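Local coordinates for protein polysaccharide deacetylase (Bacillus anthracis, PDB 2J13) that probably removes acetyl groups from peptidoglycan amino sugars of the bacterial cell wall, as a zinc-binding family 4 carbohydrate esterase, at residues D125-T136 and R161-Y171. Numbering follows the deposited sequence.
Sequences DEKLREELTSVT and RTLALTKEMGY
Met169 is the bump that fills the hollow between Arg129, Leu132 and Thr133. SD of Met169 rests 3.6 Å from CG of Arg129 and also touches CD1 of Leu132, and a bend at the last torsion (chi3 63°) turns the methyl into the groove, where CE of Met169 lies 3.3 Å from OG1 of Thr133. That hydroxyl donates to Arg129 O, from above the carbonyl plane. One turn earlier, in the modelled conformers, CD2 of Leu128 meets CD1 of Leu165 at 4.0 Å, a less certain pairing, and that CD1 also touches OD1 of Asp125, the two side chains crossing at about a right angle. Arg161, its chain extended, grips the carboxylate side-on, NE of Arg161 to OD1 of Asp125 at 3.0 Å and NH2 of Arg161 to OD2 of Asp125 at 2.9 Å. Both bonds use syn lone pairs, and the two planes are only 26° apart, which fixes the rotation of both groups. At the other end Tyr171 reaches out from beyond the Schellman motif at Gly170. CE2 of Tyr171 touches CB of Leu132 obliquely at 4.1 Å, while OH of Tyr171 shares a 2.6 Å hydrogen bond with OG1 of Thr136, near the ring plane; a water links OH to Thr133 OG1. Val151 of strand 150-151 backs Leu132, Thr166 and Tyr171. The axes of segments 125-136 and 161-168 come within 10.9 Å and cross at -50°, packing neighbouring helices within the NodB homology domain, whose deacetylase fold is a distorted, incomplete (beta/alpha) barrel.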
loop_
_atom_site.group_PDB
_atom_site.type_symbol
_atom_site.label_atom_id
_atom_site.label_comp_id
_atom_site.label_asym_id
_atom_site.label_seq_id
_atom_site.Cartn_x
_atom_site.Cartn_y
_atom_site.Cartn_z
ATOM N N ASP A 125 -0.296 13.418 18.052
ATOM C CA ASP A 125 -1.569 12.836 17.590
ATOM C C ASP A 125 -2.311 13.753 16.595
ATOM O O ASP A 125 -2.869 13.286 15.592
ATOM C CB ASP A 125 -2.512 12.512 18.738
ATOM C CG ASP A 125 -2.025 11.381 19.618
ATOM O OD1 ASP A 125 -0.965 10.784 19.303
ATOM O OD2 ASP A 125 -2.748 11.073 20.612
ATOM N N GLU A 126 -2.373 15.033 16.941
ATOM C CA GLU A 126 -2.957 16.059 16.071
ATOM C C GLU A 126 -2.290 16.036 14.673
ATOM O O GLU A 126 -2.970 16.088 13.633
ATOM C CB GLU A 126 -2.832 17.430 16.770
ATOM C CG GLU A 126 -1.439 17.796 17.432
ATOM C CD GLU A 126 -1.094 17.168 18.866
ATOM O OE1 GLU A 126 -1.713 16.224 19.359
ATOM O OE2 GLU A 126 -0.138 17.658 19.504
ATOM N N LYS A 127 -0.968 15.944 14.658
ATOM C CA LYS A 127 -0.190 15.929 13.427
ATOM C C LYS A 127 -0.451 14.644 12.665
ATOM O O LYS A 127 -0.623 14.671 11.429
ATOM C CB LYS A 127 1.307 16.076 13.736
ATOM C CG LYS A 127 2.217 16.131 12.543
ATOM C CD LYS A 127 1.755 17.146 11.488
ATOM C CE LYS A 127 2.711 17.192 10.305
ATOM N NZ LYS A 127 2.058 17.709 9.039
ATOM N N LEU A 128 -0.487 13.509 13.345
ATOM C CA LEU A 128 -0.782 12.259 12.643
ATOM C C LEU A 128 -2.167 12.304 11.995
ATOM O O LEU A 128 -2.353 11.856 10.841
ATOM C CB LEU A 128 -0.677 11.040 13.569
ATOM C CG LEU A 128 -0.937 9.716 12.854
ATOM C CD1 LEU A 128 0.065 9.523 11.695
ATOM C CD2 LEU A 128 -0.922 8.525 13.806
ATOM N N ARG A 129 -3.149 12.861 12.701
ATOM C CA ARG A 129 -4.507 12.933 12.158
ATOM C C ARG A 129 -4.493 13.825 10.934
ATOM O O ARG A 129 -5.121 13.479 9.924
ATOM C CB ARG A 129 -5.503 13.470 13.217
ATOM C CG ARG A 129 -5.838 12.417 14.252
ATOM C CD ARG A 129 -7.079 12.695 15.062
ATOM N NE ARG A 129 -7.023 11.917 16.307
ATOM C CZ ARG A 129 -6.478 12.357 17.441
ATOM N NH1 ARG A 129 -5.933 13.564 17.511
ATOM N NH2 ARG A 129 -6.466 11.564 18.505
ATOM N N GLU A 130 -3.746 14.916 10.972
ATOM C CA GLU A 130 -3.681 15.839 9.788
ATOM C C GLU A 130 -2.962 15.168 8.630
ATOM O O GLU A 130 -3.386 15.278 7.476
ATOM C CB GLU A 130 -2.965 17.129 10.146
ATOM C CG GLU A 130 -3.779 17.917 11.132
ATOM C CD GLU A 130 -3.072 19.087 11.799
ATOM O OE1 GLU A 130 -1.830 19.220 11.705
ATOM O OE2 GLU A 130 -3.804 19.896 12.427
ATOM N N GLU A 131 -1.890 14.440 8.947
ATOM C CA GLU A 131 -1.105 13.743 7.921
ATOM C C GLU A 131 -1.947 12.731 7.148
ATOM O O GLU A 131 -1.740 12.594 5.923
ATOM C CB GLU A 131 0.102 13.032 8.564
ATOM C CG GLU A 131 1.240 13.988 8.959
ATOM C CD GLU A 131 2.070 14.409 7.784
ATOM O OE1 GLU A 131 2.212 13.607 6.834
ATOM O OE2 GLU A 131 2.589 15.535 7.779
ATOM N N LEU A 132 -2.871 12.034 7.827
ATOM C CA LEU A 132 -3.767 11.057 7.163
ATOM C C LEU A 132 -4.962 11.747 6.511
ATOM O O LEU A 132 -5.265 11.503 5.351
ATOM C CB LEU A 132 -4.263 10.009 8.144
ATOM C CG LEU A 132 -3.146 9.112 8.687
ATOM C CD1 LEU A 132 -3.765 8.216 9.733
ATOM C CD2 LEU A 132 -2.457 8.326 7.582
ATOM N N THR A 133 -5.628 12.626 7.254
ATOM C CA THR A 133 -6.861 13.242 6.763
ATOM C C THR A 133 -6.608 14.098 5.540
ATOM O O THR A 133 -7.439 14.092 4.605
ATOM C CB THR A 133 -7.538 14.081 7.861
ATOM O OG1 THR A 133 -7.817 13.231 8.997
ATOM C CG2 THR A 133 -8.849 14.674 7.323
ATOM N N SER A 134 -5.502 14.816 5.497
ATOM C CA SER A 134 -5.189 15.660 4.348
ATOM C C SER A 134 -5.070 14.863 3.045
ATOM O O SER A 134 -5.592 15.285 2.002
ATOM C CB SER A 134 -3.958 16.517 4.585
ATOM O OG SER A 134 -2.822 15.761 4.832
ATOM N N VAL A 135 -4.395 13.725 3.084
ATOM C CA VAL A 135 -4.302 12.856 1.918
ATOM C C VAL A 135 -5.642 12.270 1.538
ATOM O O VAL A 135 -5.984 12.222 0.344
ATOM C CB VAL A 135 -3.237 11.700 2.114
ATOM C CG1 VAL A 135 -3.265 10.672 0.974
ATOM C CG2 VAL A 135 -1.863 12.267 2.203
ATOM N N THR A 136 -6.411 11.801 2.506
ATOM C CA THR A 136 -7.715 11.200 2.223
ATOM C C THR A 136 -8.627 12.188 1.512
ATOM O O THR A 136 -9.192 11.893 0.467
ATOM C CB THR A 136 -8.381 10.655 3.479
ATOM O OG1 THR A 136 -7.617 9.518 3.937
ATOM C CG2 THR A 136 -9.817 10.208 3.197
ATOM N N ARG A 161 0.652 2.475 19.417
ATOM C CA ARG A 161 -0.130 3.714 19.382
ATOM C C ARG A 161 -0.533 4.106 17.963
ATOM O O ARG A 161 -1.704 4.382 17.710
ATOM C CB ARG A 161 0.632 4.855 20.024
ATOM C CG ARG A 161 -0.255 6.085 20.223
ATOM C CD ARG A 161 0.522 7.312 20.419
ATOM N NE ARG A 161 -0.356 8.349 20.944
ATOM C CZ ARG A 161 -0.729 8.403 22.214
ATOM N NH1 ARG A 161 -0.282 7.493 23.079
ATOM N NH2 ARG A 161 -1.558 9.360 22.612
ATOM N N THR A 162 0.425 4.097 17.049
ATOM C CA THR A 162 0.150 4.588 15.674
ATOM C C THR A 162 -0.808 3.644 14.934
ATOM O O THR A 162 -1.667 4.093 14.169
ATOM C CB THR A 162 1.432 4.853 14.857
ATOM O OG1 THR A 162 2.125 3.627 14.584
ATOM C CG2 THR A 162 2.370 5.819 15.547
ATOM N N LEU A 163 -0.651 2.330 15.128
ATOM C CA LEU A 163 -1.589 1.352 14.605
ATOM C C LEU A 163 -2.983 1.592 15.125
ATOM O O LEU A 163 -3.947 1.661 14.368
ATOM C CB LEU A 163 -1.125 -0.076 14.961
ATOM C CG LEU A 163 0.170 -0.531 14.351
ATOM C CD1 LEU A 163 0.592 -1.906 14.934
ATOM C CD2 LEU A 163 0.081 -0.593 12.792
ATOM N N ALA A 164 -3.113 1.773 16.435
ATOM C CA ALA A 164 -4.420 1.958 17.034
ATOM C C ALA A 164 -5.084 3.292 16.610
ATOM O O ALA A 164 -6.262 3.322 16.356
ATOM C CB ALA A 164 -4.329 1.835 18.568
ATOM N N LEU A 165 -4.306 4.361 16.518
ATOM C CA LEU A 165 -4.829 5.674 16.088
ATOM C C LEU A 165 -5.289 5.623 14.638
ATOM O O LEU A 165 -6.338 6.178 14.278
ATOM C CB LEU A 165 -3.771 6.760 16.257
ATOM C CG LEU A 165 -3.308 7.103 17.680
ATOM C CD1 LEU A 165 -2.195 8.120 17.618
ATOM C CD2 LEU A 165 -4.461 7.587 18.542
ATOM N N THR A 166 -4.526 4.929 13.811
ATOM C CA THR A 166 -4.890 4.760 12.393
ATOM C C THR A 166 -6.208 3.985 12.242
ATOM O O THR A 166 -7.079 4.404 11.498
ATOM C CB THR A 166 -3.712 4.083 11.644
ATOM O OG1 THR A 166 -2.540 4.929 11.780
ATOM C CG2 THR A 166 -4.057 3.831 10.130
ATOM N N LYS A 167 -6.365 2.865 12.946
ATOM C CA LYS A 167 -7.608 2.104 12.954
ATOM C C LYS A 167 -8.795 2.922 13.465
ATOM O O LYS A 167 -9.890 2.853 12.914
ATOM C CB LYS A 167 -7.457 0.847 13.821
ATOM C CG LYS A 167 -8.710 0.025 14.015
ATOM C CD LYS A 167 -8.389 -1.145 14.956
ATOM C CE LYS A 167 -9.606 -1.781 15.592
ATOM N NZ LYS A 167 -9.142 -2.921 16.487
ATOM N N GLU A 168 -8.570 3.670 14.531
ATOM C CA GLU A 168 -9.610 4.500 15.131
ATOM C C GLU A 168 -10.132 5.526 14.138
ATOM O O GLU A 168 -11.331 5.860 14.155
ATOM C CB GLU A 168 -9.000 5.183 16.357
ATOM C CG GLU A 168 -9.894 6.076 17.189
ATOM C CD GLU A 168 -9.055 6.842 18.235
ATOM O OE1 GLU A 168 -8.120 6.227 18.826
ATOM O OE2 GLU A 168 -9.305 8.054 18.449
ATOM N N MET A 169 -9.251 6.023 13.270
ATOM C CA MET A 169 -9.643 6.962 12.210
ATOM C C MET A 169 -10.343 6.295 11.021
ATOM O O MET A 169 -10.793 6.978 10.125
ATOM C CB MET A 169 -8.440 7.765 11.736
ATOM C CG MET A 169 -7.788 8.621 12.826
ATOM S SD MET A 169 -6.423 9.561 12.211
ATOM C CE MET A 169 -7.221 10.633 11.007
ATOM N N GLY A 170 -10.430 4.965 11.029
ATOM C CA GLY A 170 -11.211 4.219 10.069
ATOM C C GLY A 170 -10.391 3.575 8.967
ATOM O O GLY A 170 -10.955 3.175 7.934
ATOM N N TYR A 171 -9.086 3.443 9.186
ATOM C CA TYR A 171 -8.186 2.832 8.194
ATOM C C TYR A 171 -7.650 1.481 8.601
ATOM O O TYR A 171 -7.417 1.235 9.780
ATOM C CB TYR A 171 -6.982 3.746 7.973
ATOM C CG TYR A 171 -7.352 5.150 7.563
ATOM C CD1 TYR A 171 -7.732 5.427 6.257
ATOM C CD2 TYR A 171 -7.241 6.197 8.470
ATOM C CE1 TYR A 171 -8.061 6.731 5.859
ATOM C CE2 TYR A 171 -7.554 7.504 8.097
ATOM C CZ TYR A 171 -7.951 7.767 6.790
ATOM O OH TYR A 171 -8.279 9.056 6.426
HETATM O O HOH W 1 -9.172 10.812 8.214
#